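Side-chain contact in Hcp1 family type VI secretion system effector (Salmonella typhimurium, PDB 5XHH), which probably assembles into the hexameric rings that stack as the inner tube of the type VI secretion system and may carry effectors: residues H60-D63 against R64-N68. Residues are numbered along the deposited sequence; the frame is centred on the assembly and turned at random.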
loop_
_atom_site.group_PDB
_atom_site.type_symbol
_atom_site.label_atom_id
_atom_site.label_comp_id
_atom_site.label_asym_id
_atom_site.label_seq_id
_atom_site.Cartn_x
_atom_site.Cartn_y
_atom_site.Cartn_z
ATOM N N HIS A 60 1.373 -0.855 10.230
ATOM C CA HIS A 60 2.245 -1.984 10.516
ATOM C C HIS A 60 2.876 -1.769 11.884
ATOM O O HIS A 60 2.847 -0.663 12.431
ATOM C CB HIS A 60 3.318 -2.167 9.427
ATOM C CG HIS A 60 4.358 -1.084 9.411
ATOM N ND1 HIS A 60 5.711 -1.349 9.353
ATOM C CD2 HIS A 60 4.242 0.263 9.471
ATOM C CE1 HIS A 60 6.380 -0.211 9.377
ATOM N NE2 HIS A 60 5.512 0.781 9.450
ATOM N N TYR A 61 3.423 -2.841 12.451
ATOM C CA TYR A 61 4.265 -2.674 13.629
ATOM C C TYR A 61 5.504 -1.889 13.236
ATOM O O TYR A 61 5.990 -2.002 12.111
ATOM C CB TYR A 61 4.657 -4.030 14.227
ATOM C CG TYR A 61 3.502 -4.745 14.876
ATOM C CD1 TYR A 61 2.787 -4.142 15.893
ATOM C CD2 TYR A 61 3.128 -6.017 14.475
ATOM C CE1 TYR A 61 1.723 -4.771 16.484
ATOM C CE2 TYR A 61 2.051 -6.672 15.070
ATOM C CZ TYR A 61 1.357 -6.033 16.072
ATOM O OH TYR A 61 0.290 -6.638 16.688
ATOM N N ILE A 62 5.995 -1.048 14.145
ATOM C CA ILE A 62 7.231 -0.337 13.838
ATOM C C ILE A 62 8.317 -1.368 13.609
ATOM O O ILE A 62 8.485 -2.300 14.402
ATOM C CB ILE A 62 7.589 0.653 14.956
ATOM C CG1 ILE A 62 6.523 1.749 15.035
ATOM C CG2 ILE A 62 8.994 1.240 14.695
ATOM C CD1 ILE A 62 6.698 2.730 16.180
ATOM N N ASP A 63 9.010 -1.256 12.486
ATOM C CA ASP A 63 9.878 -2.355 12.075
ATOM C C ASP A 63 11.004 -1.791 11.218
ATOM O O ASP A 63 11.202 -0.575 11.164
ATOM C CB ASP A 63 9.059 -3.451 11.363
ATOM C CG ASP A 63 8.355 -2.950 10.100
ATOM O OD1 ASP A 63 8.804 -1.950 9.504
ATOM O OD2 ASP A 63 7.346 -3.585 9.699
ATOM N N ARG A 64 11.723 -2.684 10.519
ATOM C CA ARG A 64 12.897 -2.277 9.755
ATOM C C ARG A 64 12.565 -1.239 8.682
ATOM O O ARG A 64 13.433 -0.454 8.294
ATOM C CB ARG A 64 13.564 -3.506 9.118
ATOM C CG ARG A 64 14.708 -3.171 8.156
ATOM C CD ARG A 64 15.065 -4.329 7.227
ATOM N NE ARG A 64 16.024 -5.249 7.830
ATOM C CZ ARG A 64 17.347 -5.121 7.743
ATOM N NH1 ARG A 64 17.880 -4.105 7.078
ATOM N NH2 ARG A 64 18.142 -6.010 8.322
ATOM N N ALA A 65 11.326 -1.215 8.184
ATOM C CA ALA A 65 10.988 -0.247 7.142
ATOM C C ALA A 65 10.811 1.160 7.690
ATOM O O ALA A 65 10.956 2.131 6.939
ATOM C CB ALA A 65 9.708 -0.672 6.413
ATOM N N SER A 66 10.529 1.283 8.989
ATOM C CA SER A 66 10.101 2.565 9.539
ATOM C C SER A 66 11.109 3.687 9.329
ATOM O O SER A 66 10.707 4.753 8.834
ATOM C CB SER A 66 9.742 2.373 11.016
ATOM O OG SER A 66 8.588 1.576 11.138
ATOM N N PRO A 67 12.401 3.539 9.653
ATOM C CA PRO A 67 13.323 4.659 9.396
ATOM C C PRO A 67 13.391 5.037 7.932
ATOM O O PRO A 67 13.553 6.221 7.609
ATOM C CB PRO A 67 14.676 4.139 9.915
ATOM C CG PRO A 67 14.338 3.014 10.846
ATOM C CD PRO A 67 13.114 2.383 10.226
ATOM N N ASN A 68 13.243 4.070 7.023
ATOM C CA ASN A 68 13.300 4.408 5.608
ATOM C C ASN A 68 12.003 5.015 5.108
ATOM O O ASN A 68 12.038 5.891 4.240
ATOM C CB ASN A 68 13.674 3.178 4.785
ATOM C CG ASN A 68 15.170 2.969 4.730
ATOM O OD1 ASN A 68 15.921 3.924 4.581
ATOM N ND2 ASN A 68 15.610 1.730 4.880
#
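Two torsions bring Asp63 and Ser66 together: the Asp63 carboxylate sits between its own backbone N and carbonyl carbon (chi1 60°), leaning over the turn that follows, while Ser66 swings OG anti to its carbonyl carbon (chi1 -68°), back toward Asp63. The Asp63 carboxylate thereby reaches the backbone of Ala65, while Ser66 OG reaches back to the backbone N of Asp63. Asp63 OD1 accepts from Ala65 N at 2.9 Å, the NH arriving from above the carboxylate plane, and Ala65 CB rests against the same oxygen. In the other direction Asp63 N points almost straight at Ser66 OG, a longer bond of 3.2 Å with an N-H...O angle of 166°. Between them the backbone closes a type I turn, with Ser66 N bonded to Asp63 O at 2.9 Å.

The second carboxylate oxygen is used as well. His60 ND1 donates to Asp63 OD2 at 2.8 Å; the oxygen lies close to the imidazole plane, yet the ring nitrogen approaches it from above the plane of the carboxylate. With one oxygen tied to the turn and the other to the imidazole, the carboxylate's rotation is fixed. The ring also brings CE1 to 3.3 Å from Ser66 OG, and Ile62 CG2 packs on that hydroxyl at 3.6 Å. Glu123 OE2, on strand 121-129, completes the network by hydrogen bonding both His60 NE2 and Ser66 OG. Ser66 is thus held to the sheet as well as to the turn. The Asp63 carboxylate on Ala65 N and the Ser66 hydroxyl on Asp63 N form a capping box at the turn that leads from strand 51-61 into helix 66-75 of the Hcp beta-barrel fold.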